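Local coordinates for protein endolysin (Escherichia coli O157 typing phage 15, PDB 7M5I) that probably hydrolyses the beta-1,4 glycosidic bonds of host peptidoglycan as a lysozyme, so that the bacterium bursts and new phage particles escape, at residues Q62-D67 against E94-G99; A73-A78 against T101-S106. All blocks are in the same frame, centred on the assembly; numbering follows the deposited sequence.

Contact 1. Residues Q62-D67 against E94-G99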
ATOM      1  N   GLN A  62      -3.283  10.595 -11.221  1.00 26.00           N
ATOM      2  CA  GLN A  62      -3.793  11.720 -10.374  1.00 29.11           C
ATOM      3  C   GLN A  62      -4.596  11.141  -9.201  1.00 28.46           C
ATOM      4  O   GLN A  62      -4.391  11.588  -8.025  1.00 28.33           O
ATOM      5  CB  GLN A  62      -4.536  12.728 -11.253  1.00 34.60           C
ATOM      6  CG  GLN A  62      -5.398  13.743 -10.507  1.00 42.62           C
ATOM      7  CD  GLN A  62      -6.304  14.549 -11.435  1.00 54.58           C
ATOM      8  OE1 GLN A  62      -6.032  14.696 -12.642  1.00 58.42           O
ATOM      9  NE2 GLN A  62      -7.396  15.107 -10.888  1.00 56.35           N
ATOM     10  N   TYR A  63      -5.502  10.193  -9.474  1.00 26.25           N
ATOM     11  CA  TYR A  63      -6.393   9.649  -8.435  1.00 25.78           C
ATOM     12  C   TYR A  63      -5.570   8.841  -7.444  1.00 26.66           C
ATOM     13  O   TYR A  63      -5.888   8.868  -6.244  1.00 29.48           O
ATOM     14  CB  TYR A  63      -7.516   8.821  -9.066  1.00 26.16           C
ATOM     15  CG  TYR A  63      -8.363   9.580 -10.043  1.00 26.74           C
ATOM     16  CD1 TYR A  63      -8.563  10.941  -9.940  1.00 32.30           C
ATOM     17  CD2 TYR A  63      -8.968   8.911 -11.082  1.00 27.14           C
ATOM     18  CE1 TYR A  63      -9.292  11.647 -10.883  1.00 34.59           C
ATOM     19  CE2 TYR A  63      -9.722   9.590 -12.025  1.00 28.84           C
ATOM     20  CZ  TYR A  63      -9.918  10.943 -11.899  1.00 32.49           C
ATOM     21  OH  TYR A  63     -10.680  11.635 -12.795  1.00 38.22           O
ATOM     22  N   LEU A  64      -4.568   8.121  -7.903  1.00 24.09           N
ATOM     23  CA  LEU A  64      -3.735   7.258  -7.015  1.00 25.33           C
ATOM     24  C   LEU A  64      -2.929   8.207  -6.091  1.00 25.52           C
ATOM     25  O   LEU A  64      -2.891   7.946  -4.845  1.00 26.88           O
ATOM     26  CB  LEU A  64      -2.805   6.353  -7.802  1.00 24.99           C
ATOM     27  CG  LEU A  64      -1.846   5.516  -6.948  1.00 24.93           C
ATOM     28  CD1 LEU A  64      -2.616   4.515  -6.108  1.00 27.69           C
ATOM     29  CD2 LEU A  64      -0.824   4.815  -7.835  1.00 25.19           C
ATOM     30  N   LEU A  65      -2.353   9.264  -6.632  1.00 27.08           N
ATOM     31  CA  LEU A  65      -1.617  10.272  -5.818  1.00 30.22           C
ATOM     32  C   LEU A  65      -2.534  10.838  -4.721  1.00 31.80           C
ATOM     33  O   LEU A  65      -2.058  10.965  -3.574  1.00 31.11           O
ATOM     34  CB  LEU A  65      -1.064  11.384  -6.702  1.00 30.36           C
ATOM     35  CG  LEU A  65       0.137  10.994  -7.563  1.00 31.52           C
ATOM     36  CD1 LEU A  65       0.468  12.102  -8.541  1.00 33.64           C
ATOM     37  CD2 LEU A  65       1.327  10.613  -6.698  1.00 33.34           C
ATOM     38  N   ALA A  66      -3.780  11.131  -5.050  1.00 32.32           N
ATOM     39  CA  ALA A  66      -4.721  11.739  -4.080  1.00 34.00           C
ATOM     40  C   ALA A  66      -5.048  10.667  -3.022  1.00 35.18           C
ATOM     41  O   ALA A  66      -5.060  11.021  -1.835  1.00 40.43           O
ATOM     42  CB  ALA A  66      -5.964  12.220  -4.764  1.00 35.07           C
ATOM     43  N   ASP A  67      -5.271   9.418  -3.451  1.00 34.51           N
ATOM     44  CA  ASP A  67      -5.621   8.248  -2.606  1.00 37.07           C
ATOM     45  C   ASP A  67      -4.498   8.027  -1.559  1.00 36.36           C
ATOM     46  O   ASP A  67      -4.832   7.677  -0.385  1.00 36.61           O
ATOM     47  CB  ASP A  67      -5.706   6.942  -3.396  1.00 39.50           C
ATOM     48  CG  ASP A  67      -6.911   6.688  -4.304  1.00 43.66           C
ATOM     49  OD1 ASP A  67      -7.945   7.382  -4.071  1.00 37.68           O
ATOM     50  OD2 ASP A  67      -6.754   5.788  -5.311  1.00 39.99           O
ATOM     51  N   GLU A  94       2.601  -1.085   2.020  1.00 24.55           N
ATOM     52  CA  GLU A  94       1.908  -2.068   2.872  1.00 26.26           C
ATOM     53  C   GLU A  94       0.748  -1.389   3.610  1.00 27.18           C
ATOM     54  O   GLU A  94      -0.382  -2.010   3.676  1.00 27.93           O
ATOM     55  CB  GLU A  94       2.855  -2.767   3.838  1.00 26.08           C
ATOM     56  CG  GLU A  94       2.136  -3.775   4.707  1.00 25.98           C
ATOM     57  CD  GLU A  94       2.901  -4.965   5.202  1.00 28.88           C
ATOM     58  OE1 GLU A  94       2.325  -5.795   5.963  1.00 28.72           O
ATOM     59  OE2 GLU A  94       4.054  -5.125   4.785  1.00 30.94           O
ATOM     60  N   THR A  95       0.969  -0.178   4.136  1.00 26.50           N
ATOM     61  CA  THR A  95      -0.088   0.532   4.887  1.00 28.69           C
ATOM     62  C   THR A  95      -1.262   0.848   3.939  1.00 29.46           C
ATOM     63  O   THR A  95      -2.414   0.774   4.385  1.00 29.41           O
ATOM     64  CB  THR A  95       0.461   1.825   5.524  1.00 31.05           C
ATOM     65  OG1 THR A  95       1.564   1.454   6.338  1.00 29.51           O
ATOM     66  CG2 THR A  95      -0.570   2.537   6.358  1.00 32.06           C
ATOM     67  N   TYR A  96      -0.972   1.173   2.693  1.00 28.30           N
ATOM     68  CA  TYR A  96      -1.995   1.476   1.676  1.00 28.64           C
ATOM     69  C   TYR A  96      -2.927   0.273   1.478  1.00 31.52           C
ATOM     70  O   TYR A  96      -4.125   0.439   1.134  1.00 30.70           O
ATOM     71  CB  TYR A  96      -1.321   1.870   0.367  1.00 28.94           C
ATOM     72  CG  TYR A  96      -2.322   2.388  -0.634  1.00 32.38           C
ATOM     73  CD1 TYR A  96      -3.103   3.482  -0.285  1.00 35.40           C
ATOM     74  CD2 TYR A  96      -2.517   1.814  -1.872  1.00 33.81           C
ATOM     75  CE1 TYR A  96      -4.039   4.003  -1.158  1.00 41.66           C
ATOM     76  CE2 TYR A  96      -3.446   2.321  -2.768  1.00 33.58           C
ATOM     77  CZ  TYR A  96      -4.207   3.424  -2.413  1.00 39.11           C
ATOM     78  OH  TYR A  96      -5.219   3.940  -3.177  1.00 38.03           O
ATOM     79  N   ASN A  97      -2.419  -0.928   1.714  1.00 29.11           N
ATOM     80  CA  ASN A  97      -3.184  -2.190   1.563  1.00 31.04           C
ATOM     81  C   ASN A  97      -3.846  -2.562   2.880  1.00 32.20           C
ATOM     82  O   ASN A  97      -5.052  -2.908   2.891  1.00 31.31           O
ATOM     83  CB  ASN A  97      -2.244  -3.253   0.989  1.00 30.66           C
ATOM     84  CG  ASN A  97      -2.879  -4.619   0.863  1.00 34.27           C
ATOM     85  OD1 ASN A  97      -2.435  -5.562   1.478  1.00 33.75           O
ATOM     86  ND2 ASN A  97      -4.003  -4.685   0.157  1.00 36.07           N
ATOM     87  N   ILE A  98      -3.152  -2.521   4.007  1.00 29.33           N
ATOM     88  CA  ILE A  98      -3.725  -3.053   5.271  1.00 31.67           C
ATOM     89  C   ILE A  98      -4.526  -1.969   6.023  1.00 30.69           C
ATOM     90  O   ILE A  98      -5.352  -2.346   6.868  1.00 32.60           O
ATOM     91  CB  ILE A  98      -2.686  -3.724   6.173  1.00 31.28           C
ATOM     92  CG1 ILE A  98      -1.723  -2.703   6.805  1.00 30.84           C
ATOM     93  CG2 ILE A  98      -1.978  -4.831   5.423  1.00 33.93           C
ATOM     94  CD1 ILE A  98      -0.804  -3.285   7.800  1.00 32.19           C
ATOM     95  N   GLY A  99      -4.303  -0.709   5.707  1.00 31.75           N
ATOM     96  CA  GLY A  99      -4.940   0.457   6.329  1.00 33.65           C
ATOM     97  C   GLY A  99      -4.115   1.030   7.482  1.00 33.96           C
ATOM     98  O   GLY A  99      -3.246   0.324   8.049  1.00 33.37           O
TER

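Contact 2. Residues A73-A78 against T101-S106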
ATOM      1  N   ALA A  73       1.023  10.372   5.071  1.00 33.61           N
ATOM      2  CA  ALA A  73       0.936  11.190   6.302  1.00 35.75           C
ATOM      3  C   ALA A  73       1.017  10.249   7.510  1.00 35.94           C
ATOM      4  O   ALA A  73       1.766  10.533   8.464  1.00 36.29           O
ATOM      5  CB  ALA A  73      -0.311  12.057   6.326  1.00 36.78           C
ATOM      6  N   ALA A  74       0.245   9.176   7.496  1.00 34.37           N
ATOM      7  CA  ALA A  74       0.146   8.254   8.642  1.00 36.18           C
ATOM      8  C   ALA A  74       1.501   7.571   8.873  1.00 34.56           C
ATOM      9  O   ALA A  74       1.870   7.327  10.055  1.00 35.64           O
ATOM     10  CB  ALA A  74      -0.955   7.229   8.416  1.00 34.89           C
ATOM     11  N   VAL A  75       2.184   7.163   7.821  1.00 32.13           N
ATOM     12  CA  VAL A  75       3.492   6.475   8.024  1.00 32.56           C
ATOM     13  C   VAL A  75       4.491   7.496   8.623  1.00 34.39           C
ATOM     14  O   VAL A  75       5.230   7.129   9.559  1.00 35.10           O
ATOM     15  CB  VAL A  75       3.977   5.784   6.741  1.00 30.01           C
ATOM     16  CG1 VAL A  75       5.381   5.222   6.902  1.00 31.46           C
ATOM     17  CG2 VAL A  75       3.015   4.670   6.366  1.00 30.61           C
ATOM     18  N   ASN A  76       4.519   8.725   8.107  1.00 33.61           N
ATOM     19  CA  ASN A  76       5.345   9.821   8.661  1.00 36.74           C
ATOM     20  C   ASN A  76       5.111   9.897  10.171  1.00 39.54           C
ATOM     21  O   ASN A  76       6.086   9.987  10.933  1.00 40.71           O
ATOM     22  CB  ASN A  76       5.090  11.147   7.935  1.00 37.82           C
ATOM     23  CG  ASN A  76       5.960  11.306   6.698  1.00 38.68           C
ATOM     24  OD1 ASN A  76       7.155  11.030   6.755  1.00 40.81           O
ATOM     25  ND2 ASN A  76       5.405  11.758   5.587  1.00 36.46           N
ATOM     26  N   LYS A  77       3.858   9.910  10.615  1.00 40.88           N
ATOM     27  CA  LYS A  77       3.518  10.099  12.045  1.00 44.16           C
ATOM     28  C   LYS A  77       3.876   8.854  12.865  1.00 42.24           C
ATOM     29  O   LYS A  77       4.299   9.027  14.006  1.00 41.97           O
ATOM     30  CB  LYS A  77       2.042  10.474  12.165  1.00 48.97           C
ATOM     31  CG  LYS A  77       1.722  11.893  11.711  1.00 56.08           C
ATOM     32  CD  LYS A  77       0.380  12.017  10.973  1.00 61.96           C
ATOM     33  CE  LYS A  77      -0.005  13.425  10.570  1.00 65.25           C
ATOM     34  NZ  LYS A  77      -0.326  14.237  11.773  1.00 72.97           N
ATOM     35  N   ALA A  78       3.814   7.653  12.299  1.00 40.91           N
ATOM     36  CA  ALA A  78       4.094   6.384  13.016  1.00 41.05           C
ATOM     37  C   ALA A  78       5.606   6.124  13.168  1.00 39.20           C
ATOM     38  O   ALA A  78       5.998   5.482  14.119  1.00 40.17           O
ATOM     39  CB  ALA A  78       3.435   5.253  12.342  1.00 39.44           C
ATOM     40  N   THR A 101      -4.970   2.054  10.780  1.00 39.55           N
ATOM     41  CA  THR A 101      -5.069   1.460  12.130  1.00 43.89           C
ATOM     42  C   THR A 101      -4.232   0.187  12.240  1.00 40.96           C
ATOM     43  O   THR A 101      -3.532   0.038  13.280  1.00 41.21           O
ATOM     44  CB  THR A 101      -6.512   1.208  12.574  1.00 44.19           C
ATOM     45  OG1 THR A 101      -7.067   2.506  12.723  1.00 48.13           O
ATOM     46  CG2 THR A 101      -6.561   0.464  13.885  1.00 48.26           C
ATOM     47  N   ALA A 102      -4.238  -0.665  11.209  1.00 38.16           N
ATOM     48  CA  ALA A 102      -3.529  -1.959  11.273  1.00 36.06           C
ATOM     49  C   ALA A 102      -2.024  -1.663  11.358  1.00 35.12           C
ATOM     50  O   ALA A 102      -1.326  -2.344  12.118  1.00 34.14           O
ATOM     51  CB  ALA A 102      -3.850  -2.753  10.029  1.00 34.47           C
ATOM     52  N   MET A 103      -1.553  -0.735  10.528  1.00 34.49           N
ATOM     53  CA  MET A 103      -0.110  -0.346  10.530  1.00 33.75           C
ATOM     54  C   MET A 103       0.238   0.227  11.904  1.00 35.38           C
ATOM     55  O   MET A 103       1.283  -0.150  12.468  1.00 36.14           O
ATOM     56  CB  MET A 103       0.175   0.671   9.430  1.00 32.59           C
ATOM     57  CG  MET A 103       1.596   1.237   9.459  1.00 31.76           C
ATOM     58  SD  MET A 103       1.838   2.608  10.614  1.00 36.20           S
ATOM     59  CE  MET A 103       0.873   3.888   9.844  1.00 34.11           C
ATOM     60  N   GLN A 104      -0.589   1.120  12.435  1.00 38.67           N
ATOM     61  CA  GLN A 104      -0.253   1.854  13.697  1.00 41.86           C
ATOM     62  C   GLN A 104      -0.016   0.881  14.851  1.00 43.60           C
ATOM     63  O   GLN A 104       0.853   1.136  15.692  1.00 43.57           O
ATOM     64  CB  GLN A 104      -1.326   2.869  14.046  1.00 44.88           C
ATOM     65  CG  GLN A 104      -1.295   4.073  13.131  1.00 46.69           C
ATOM     66  CD  GLN A 104      -2.497   4.944  13.347  1.00 50.45           C
ATOM     67  OE1 GLN A 104      -3.494   4.509  13.933  1.00 51.53           O
ATOM     68  NE2 GLN A 104      -2.403   6.170  12.840  1.00 50.72           N
ATOM     69  N   ASP A 105      -0.787  -0.190  14.912  1.00 45.12           N
ATOM     70  CA  ASP A 105      -0.784  -1.161  16.027  1.00 49.35           C
ATOM     71  C   ASP A 105       0.053  -2.387  15.673  1.00 44.53           C
ATOM     72  O   ASP A 105       0.108  -3.278  16.513  1.00 45.05           O
ATOM     73  CB  ASP A 105      -2.222  -1.516  16.417  1.00 55.22           C
ATOM     74  CG  ASP A 105      -3.021  -0.340  16.944  1.00 63.96           C
ATOM     75  OD1 ASP A 105      -2.402   0.663  17.369  1.00 67.17           O
ATOM     76  OD2 ASP A 105      -4.280  -0.446  16.962  1.00 77.46           O
ATOM     77  N   SER A 106       0.737  -2.399  14.532  1.00 41.27           N
ATOM     78  CA  SER A 106       1.462  -3.581  13.997  1.00 39.57           C
ATOM     79  C   SER A 106       2.733  -3.861  14.801  1.00 39.71           C
ATOM     80  O   SER A 106       3.346  -2.933  15.290  1.00 42.34           O
ATOM     81  CB  SER A 106       1.802  -3.401  12.532  1.00 38.52           C
ATOM     82  OG  SER A 106       2.769  -2.366  12.328  1.00 35.07           O
TER
HETATM   83  O   HOH W   1       0.068   7.328  12.152  1.00 37.29           O

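Contact 1. Residues Q62-D67 against E94-G99
The helical segments 62-67 and 94-99 stand 8.8 Å apart at their nearest pair of CA atoms, those of Asp67 and Tyr96, a separation that a long side chain has to span. Tyr96 does so. With CG anti to the backbone N (chi1 -171°), its ring extends from helix 85-98 and delivers the hydroxyl to the flank of helix 57-78. There Tyr96 OH abuts the Asp67 methylene tightly, at 3.0 Å from CB, while the Asp67 carboxylate and the ring planes differ by 26°. Asp67 OD2 lies 3.2 Å from Tyr96 OH, but its clear hydrogen-bond partner is Thr41 OG1. The backbone Asp67 O sits at the ring edge, 3.8 Å from Tyr96 CE1. From a different quarter comes one methyl of Leu64, CD1, which approaches Tyr96 CE2 obliquely at 4.1 Å, and Phe71, one turn on from Asp67, meets the Tyr96 ring edge-to-face. The example illustrates how one aromatic side chain can bridge two segments where their backbones stand apart: here a tyrosine set with its hydroxyl against the long helix, beside the predicted catalytic Glu21, in the helical framework of a family 24 phage lysozyme.

Contact 2. Residues A73-A78 against T101-S106
The flat groups at this interface are the Ala74 carbonyl and the Gln104 carboxamide, and neither face of that amide has an atom of 73-78 packed on it. Instead a water molecule joins the two groups, donating to Ala74 O at 2.8 Å and accepting from Gln104 NE2. In the helical part of the phage lysozyme fold, this is a helix-helix contact in which one methionine reaches from one segment to the other. Met103 leaves its helix with CG anti to the backbone N, then bends at both following torsions (chi2 -83°, chi3 -68°), which turns the thioether so that CE points at helix 57-78. Met103 SD touches Ala78 CB at 3.5 Å. Met103 CE lies 3.6 Å from Ala74 O and 4.1 Å from Ala74 CB; Val75 CG2 is 4.2 Å from Met103 CE, the two side chains passing at a slant. The methionine thus meets two alanines one turn apart, while Phe108 and Ile109 of helix 107-113 also pack against it. Beyond Met103 the chain turns into that next helix, where Ser106, at the N-cap, accepts from Ile109 N and gives its own hydroxyl proton to Met103 O: OG to O is 2.7 Å, with a C=O...OG angle of 134°.

Both contacts draw on helix 57-78, contact 1 nearer its start and contact 2 at its end, and their other halves come from consecutive helices, 85-98 and 100-104. Their centres lie 13 Å apart, and Thr95 bridges them: Thr95 OG1 packs 3.1 Å from Met103 CG and 3.5 Å from Val75 CG2. Ile98 CD1 adds a further touch, 3.8 Å from Met103 N. The two sites differ in their relation to catalysis. In contact 1 the Tyr96 side chain is close to the predicted catalytic residues Glu21, about 4 Å away, and less so to Asp30, about 12 Å away (side chain to side chain), whereas contact 2 lies away from both, as a buried part of the same helical body.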